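Local coordinates for protein beta-Ala-His dipeptidase (Homo sapiens, PDB 3DLJ) that hydrolyses Xaa-His dipeptides, carnosine and anserine above all, as a secreted zinc metallopeptidase of the M20 family, at residues L93-L96 / G97-P100; D237-S240 / G241-G244; L261-S264 / S265-L269. All blocks are in the same frame, centred on the assembly; numbering follows the deposited sequence.

Overall arrangement
The three contacts follow one another along the chain, and none nests in or crosses another. Contact 1 comes first, where strand 91-96 of the six-stranded mixed sheet runs out into the loop before strand 104-110. That next strand ends at the zinc ligand His110. Contact 2 closes a tight turn after strand 238-239, which pairs with strand 342-343. Helix 250-258 then leads to contact 3, a small hairpin set against strand 324-331 and helix 361-377. Contact 1 lies across the chain's centre from the other two, with its centre about 65 Å from that of contact 2 and about 51 Å from that of contact 3. The centres of contacts 2 and 3 are about 33 Å apart.

Contact 1 (L93-L96 / G97-P100); sequences LAEL and GSDP
Glu95 and Ser98 meet through their side-chain oxygens where strand 91-96 gives way to loop. Glu95 OE2 lies 2.4 Å from Ser98 OG. That is too close to be taken at face value, and the angle is poor, so the pair is best read as a doubtful polar contact. The glutamate is unusual at its root. Its first torsion, 91°, falls off the staggered positions, while the chain is extended beyond CG. The side chain stands out from the strand, and OE2 ends beside the serine hydroxyl. On Ser98, OG stands beside its own backbone N, anti to the carbonyl carbon (chi1 -76°). The other oxygen, Glu95 OE1, forms a salt bridge with Arg69 NE of the neighbouring strand 69-73. Leu96 points away from 97-100 and packs on Phe171 and Leu165, its CB near Gly97 N. Gly97 has a positive phi, where a CB would be pressed against Leu96 O, so glycine suits it. The carboxylate thus has a charged partner at one oxygen and a hydroxyl close to the other. The firm interaction is with Arg69, which ties the strand end to the edge strand of the sheet; Ser98 adds at most a local polar contact.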
loop_
_atom_site.group_PDB
_atom_site.type_symbol
_atom_site.label_atom_id
_atom_site.label_comp_id
_atom_site.label_asym_id
_atom_site.label_seq_id
_atom_site.Cartn_x
_atom_site.Cartn_y
_atom_site.Cartn_z
ATOM N N LEU A 93 -1.351 -13.137 -15.593
ATOM C CA LEU A 93 -0.949 -12.292 -16.709
ATOM C C LEU A 93 -1.991 -12.417 -17.807
ATOM O O LEU A 93 -1.988 -13.409 -18.549
ATOM C CB LEU A 93 0.425 -12.704 -17.237
ATOM C CG LEU A 93 1.665 -12.459 -16.365
ATOM C CD1 LEU A 93 2.892 -12.890 -17.149
ATOM C CD2 LEU A 93 1.783 -11.005 -15.976
ATOM N N ALA A 94 -2.867 -11.413 -17.909
ATOM C CA ALA A 94 -4.046 -11.475 -18.792
ATOM C C ALA A 94 -4.091 -10.353 -19.829
ATOM O O ALA A 94 -3.694 -9.225 -19.537
ATOM C CB ALA A 94 -5.320 -11.473 -17.957
ATOM N N GLU A 95 -4.554 -10.673 -21.044
ATOM C CA GLU A 95 -4.751 -9.670 -22.098
ATOM C C GLU A 95 -6.182 -9.691 -22.649
ATOM O O GLU A 95 -6.710 -10.741 -22.999
ATOM C CB GLU A 95 -3.675 -9.761 -23.222
ATOM C CG GLU A 95 -3.966 -10.658 -24.435
ATOM C CD GLU A 95 -2.813 -10.720 -25.469
ATOM O OE1 GLU A 95 -2.275 -11.820 -25.739
ATOM O OE2 GLU A 95 -2.448 -9.667 -26.036
ATOM N N LEU A 96 -6.800 -8.514 -22.715
ATOM C CA LEU A 96 -8.115 -8.350 -23.309
ATOM C C LEU A 96 -8.015 -7.476 -24.564
ATOM O O LEU A 96 -8.020 -6.244 -24.479
ATOM C CB LEU A 96 -9.089 -7.742 -22.294
ATOM C CG LEU A 96 -10.547 -7.513 -22.712
ATOM C CD1 LEU A 96 -11.277 -8.804 -23.035
ATOM C CD2 LEU A 96 -11.251 -6.780 -21.598
ATOM N N GLY A 97 -7.918 -8.129 -25.720
ATOM C CA GLY A 97 -7.691 -7.441 -26.989
ATOM C C GLY A 97 -6.215 -7.284 -27.334
ATOM O O GLY A 97 -5.381 -7.004 -26.457
ATOM N N SER A 98 -5.909 -7.472 -28.617
ATOM C CA SER A 98 -4.584 -7.257 -29.201
ATOM C C SER A 98 -4.731 -6.543 -30.553
ATOM O O SER A 98 -3.966 -6.791 -31.489
ATOM C CB SER A 98 -3.904 -8.597 -29.421
ATOM O OG SER A 98 -3.433 -9.103 -28.191
ATOM N N ASP A 99 -5.758 -5.698 -30.639
ATOM C CA ASP A 99 -6.083 -4.909 -31.810
ATOM C C ASP A 99 -4.909 -3.974 -32.115
ATOM O O ASP A 99 -4.549 -3.128 -31.275
ATOM C CB ASP A 99 -7.355 -4.105 -31.520
ATOM C CG ASP A 99 -8.074 -3.636 -32.775
ATOM O OD1 ASP A 99 -7.412 -3.392 -33.805
ATOM O OD2 ASP A 99 -9.319 -3.492 -32.706
ATOM N N PRO A 100 -4.292 -4.147 -33.307
ATOM C CA PRO A 100 -3.114 -3.372 -33.699
ATOM C C PRO A 100 -3.457 -1.914 -34.033
ATOM O O PRO A 100 -2.563 -1.077 -34.056
ATOM C CB PRO A 100 -2.584 -4.117 -34.940
ATOM C CG PRO A 100 -3.744 -4.871 -35.477
ATOM C CD PRO A 100 -4.711 -5.103 -34.358
#

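Contact 2 (D237-S240 / G241-G244); sequences DFHS and GTFG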
loop_
_atom_site.group_PDB
_atom_site.type_symbol
_atom_site.label_atom_id
_atom_site.label_comp_id
_atom_site.label_asym_id
_atom_site.label_seq_id
_atom_site.Cartn_x
_atom_site.Cartn_y
_atom_site.Cartn_z
ATOM N N ASP A 237 13.415 -16.748 29.058
ATOM C CA ASP A 237 12.987 -15.613 29.864
ATOM C C ASP A 237 13.271 -15.902 31.324
ATOM O O ASP A 237 13.560 -17.053 31.685
ATOM C CB ASP A 237 11.474 -15.376 29.730
ATOM C CG ASP A 237 11.053 -14.965 28.360
ATOM O OD1 ASP A 237 11.879 -14.555 27.529
ATOM O OD2 ASP A 237 9.847 -15.037 28.107
ATOM N N PHE A 238 13.170 -14.868 32.159
ATOM C CA PHE A 238 13.358 -15.007 33.603
ATOM C C PHE A 238 12.087 -14.609 34.350
ATOM O O PHE A 238 11.322 -13.740 33.897
ATOM C CB PHE A 238 14.506 -14.108 34.127
ATOM C CG PHE A 238 15.829 -14.271 33.396
ATOM C CD1 PHE A 238 16.050 -13.660 32.158
ATOM C CD2 PHE A 238 16.870 -14.980 33.976
ATOM C CE1 PHE A 238 17.281 -13.778 31.497
ATOM C CE2 PHE A 238 18.094 -15.093 33.338
ATOM C CZ PHE A 238 18.292 -14.502 32.083
ATOM N N HIS A 239 11.894 -15.226 35.514
ATOM C CA HIS A 239 10.877 -14.798 36.471
ATOM C C HIS A 239 11.356 -13.439 36.997
ATOM O O HIS A 239 12.482 -13.317 37.444
ATOM C CB HIS A 239 10.798 -15.806 37.613
ATOM C CG HIS A 239 9.735 -15.510 38.626
ATOM N ND1 HIS A 239 9.638 -14.301 39.277
ATOM C CD2 HIS A 239 8.750 -16.287 39.134
ATOM C CE1 HIS A 239 8.618 -14.330 40.113
ATOM N NE2 HIS A 239 8.069 -15.526 40.053
ATOM N N SER A 240 10.506 -12.423 36.949
ATOM C CA SER A 240 10.981 -11.053 37.192
ATOM C C SER A 240 11.244 -10.760 38.656
ATOM O O SER A 240 11.846 -9.748 38.987
ATOM C CB SER A 240 10.060 -10.014 36.563
ATOM O OG SER A 240 8.984 -9.720 37.416
ATOM N N GLY A 241 10.781 -11.650 39.534
ATOM C CA GLY A 241 11.072 -11.556 40.956
ATOM C C GLY A 241 12.253 -12.397 41.398
ATOM O O GLY A 241 13.117 -11.925 42.143
ATOM N N THR A 242 12.292 -13.641 40.943
ATOM C CA THR A 242 13.359 -14.568 41.287
ATOM C C THR A 242 14.682 -14.040 40.758
ATOM O O THR A 242 15.697 -14.191 41.424
ATOM C CB THR A 242 13.049 -15.975 40.732
ATOM O OG1 THR A 242 11.800 -16.413 41.277
ATOM C CG2 THR A 242 14.122 -16.978 41.117
ATOM N N PHE A 243 14.662 -13.389 39.591
ATOM C CA PHE A 243 15.876 -12.795 39.013
ATOM C C PHE A 243 15.868 -11.251 38.938
ATOM O O PHE A 243 16.723 -10.658 38.296
ATOM C CB PHE A 243 16.168 -13.403 37.631
ATOM C CG PHE A 243 16.530 -14.866 37.674
ATOM C CD1 PHE A 243 15.542 -15.843 37.612
ATOM C CD2 PHE A 243 17.857 -15.263 37.794
ATOM C CE1 PHE A 243 15.851 -17.189 37.666
ATOM C CE2 PHE A 243 18.186 -16.632 37.858
ATOM C CZ PHE A 243 17.173 -17.593 37.774
ATOM N N GLY A 244 14.912 -10.601 39.590
ATOM C CA GLY A 244 14.786 -9.129 39.503
ATOM C C GLY A 244 15.847 -8.410 40.323
ATOM O O GLY A 244 16.024 -8.712 41.501
#
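His239 folds its imidazole back over the turn that follows strand 238-239, and Gly241 and Thr242 receive it. Its CG is anti to the backbone N (chi1 -177°), which swings the ring to the side where the chain returns. CB lies 3.8 Å from Thr242 OG1. CG is nearer the same hydroxyl, at 3.5 Å from Thr242 OG1, which sits over one face of the ring, offset toward the rim. ND1 makes the polar contact: Gly241 N donates to His239 ND1 at 2.9 Å, with an N-H...N angle of 151°. The donor lies in the ring plane. CE1 is beside Gly241 CA at 3.8 Å. On the other branch CD2 stays under the threonine hydroxyl, and NE2, at the tip, is 4.0 Å from Thr242 OG1. The backbone of His239 closes the turn as well, since its O accepts a 3.1 Å hydrogen bond from Phe243 N. This i+4 to i bond is that of an alpha-turn. Beneath it two phenylalanines form an edge-to-face pair. The edge of Phe238 points at the face of Phe243, with centroids 5.3 Å apart and planes at 64°. Phe238 CD2 makes the close approach, 3.7 Å from Phe243 CG. Arg234 also meets the Phe238 ring in a cation-pi contact. With an alanine in place of Phe243, the edge of Phe238 would probably lose its aromatic partner and a gap would open beneath the turn. The turn is therefore held in two ways: hydrogen bonds to a backbone carbonyl and an imidazole nitrogen fix the chain and the ring's rotation, and the aromatic pair packs the turn against the strand before it.

Contact 3 (L261-S264 / S265-L269); sequences LVDS and SGHIL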
loop_
_atom_site.group_PDB
_atom_site.type_symbol
_atom_site.label_atom_id
_atom_site.label_comp_id
_atom_site.label_asym_id
_atom_site.label_seq_id
_atom_site.Cartn_x
_atom_site.Cartn_y
_atom_site.Cartn_z
ATOM N N LEU A 261 15.637 7.616 19.364
ATOM C CA LEU A 261 15.462 7.767 17.914
ATOM C C LEU A 261 14.763 9.044 17.455
ATOM O O LEU A 261 15.100 9.580 16.408
ATOM C CB LEU A 261 14.716 6.548 17.336
ATOM C CG LEU A 261 15.462 5.199 17.315
ATOM C CD1 LEU A 261 14.475 4.055 17.107
ATOM C CD2 LEU A 261 16.622 5.131 16.308
ATOM N N VAL A 262 13.784 9.511 18.230
ATOM C CA VAL A 262 12.912 10.610 17.821
ATOM C C VAL A 262 12.525 11.435 19.061
ATOM O O VAL A 262 12.435 10.904 20.173
ATOM C CB VAL A 262 11.658 10.074 17.034
ATOM C CG1 VAL A 262 10.733 9.229 17.923
ATOM C CG2 VAL A 262 10.873 11.202 16.368
ATOM N N ASP A 263 12.322 12.736 18.913
ATOM C CA ASP A 263 11.909 13.496 20.096
ATOM C C ASP A 263 10.398 13.763 20.126
ATOM O O ASP A 263 9.662 13.293 19.236
ATOM C CB ASP A 263 12.784 14.737 20.303
ATOM C CG ASP A 263 12.503 15.850 19.309
ATOM O OD1 ASP A 263 11.501 15.790 18.568
ATOM O OD2 ASP A 263 13.293 16.816 19.285
ATOM N N SER A 264 9.925 14.490 21.142
ATOM C CA SER A 264 8.473 14.732 21.265
ATOM C C SER A 264 7.867 15.584 20.133
ATOM O O SER A 264 6.659 15.557 19.924
ATOM C CB SER A 264 8.088 15.287 22.649
ATOM O OG SER A 264 8.783 16.494 22.959
ATOM N N SER A 265 8.697 16.307 19.381
ATOM C CA SER A 265 8.201 17.065 18.219
ATOM C C SER A 265 8.227 16.296 16.887
ATOM O O SER A 265 7.922 16.851 15.829
ATOM C CB SER A 265 8.968 18.360 18.094
ATOM O OG SER A 265 8.900 19.024 19.341
ATOM N N GLY A 266 8.561 15.016 16.938
ATOM C CA GLY A 266 8.679 14.242 15.721
ATOM C C GLY A 266 10.052 14.318 15.058
ATOM O O GLY A 266 10.310 13.615 14.075
ATOM N N HIS A 267 10.935 15.145 15.605
ATOM C CA HIS A 267 12.248 15.367 15.019
ATOM C C HIS A 267 13.137 14.163 15.305
ATOM O O HIS A 267 13.280 13.733 16.461
ATOM C CB HIS A 267 12.861 16.667 15.554
ATOM C CG HIS A 267 14.325 16.809 15.289
ATOM N ND1 HIS A 267 14.824 17.213 14.069
ATOM C CD2 HIS A 267 15.401 16.623 16.092
ATOM C CE1 HIS A 267 16.141 17.242 14.123
ATOM N NE2 HIS A 267 16.518 16.903 15.342
ATOM N N ILE A 268 13.704 13.620 14.228
ATOM C CA ILE A 268 14.521 12.420 14.282
ATOM C C ILE A 268 15.932 12.734 14.796
ATOM O O ILE A 268 16.605 13.606 14.284
ATOM C CB ILE A 268 14.609 11.719 12.898
ATOM C CG1 ILE A 268 13.208 11.429 12.333
ATOM C CG2 ILE A 268 15.478 10.431 13.006
ATOM C CD1 ILE A 268 13.163 11.089 10.827
ATOM N N LEU A 269 16.368 11.954 15.775
ATOM C CA LEU A 269 17.605 12.206 16.512
ATOM C C LEU A 269 18.847 11.459 16.005
ATOM O O LEU A 269 19.943 11.671 16.520
ATOM C CB LEU A 269 17.376 11.932 18.018
ATOM C CG LEU A 269 16.361 12.857 18.735
ATOM C CD1 LEU A 269 16.077 12.411 20.186
ATOM C CD2 LEU A 269 16.833 14.328 18.727
#
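The backbone O of Leu261 takes the amide of Leu269 at the open end of a small beta hairpin, closed by a type I turn from Asp263 to Gly266 with a G1 bulge at Gly266. Three backbone hydrogen bonds define it. Leu269 N donates to Leu261 O at 2.8 Å, nearly straight at 170°. Asp263 N donates to His267 O at 2.8 Å. At the tip, Gly266 N donates to Asp263 O at 3.1 Å. Between the first two, Val262 and Ile268 form a non-hydrogen-bonded antiparallel pair, where Val262 CA leans on His267 O in a CA-H...O contact. Gly266 takes backbone angles that would jam a CB against the carbonyl O of Ser265, so glycine fits the bulge.

The Asp263 side chain adds two bonds. Its CG lies between the backbone N and carbonyl carbon (chi1 73°), which turns OD1 in toward the turn. OD1 accepts from Ser265 N at 3.0 Å, an Asx turn, and from His267 N at 3.1 Å. One carboxylate oxygen thus ties the outgoing limb to the tip of the turn and to the start of the returning limb.

Side-chain carbons also pack on backbone. Leu269 CD1 lies along the Val262-Asp263 backbone, 3.9 Å from Val262 C. Val262 CG2 rests on the Gly266 carbonyl. Ile268 CG2 touches Leu261 O at 3.5 Å.

Leu261 points away from 265-269. It and Ile268 pack on Leu325, and so seat the hairpin against strand 324-331; Leu261 also reaches His371 and Leu372 of helix 361-377. Tyr274 gives a second support, with its OH hydrogen-bonded to Ile268 N and its ring almost parallel to that of His267.

The two donors to Asp263 OD1, Ser265 N and His267 N, approach from opposite faces of the carboxylate plane.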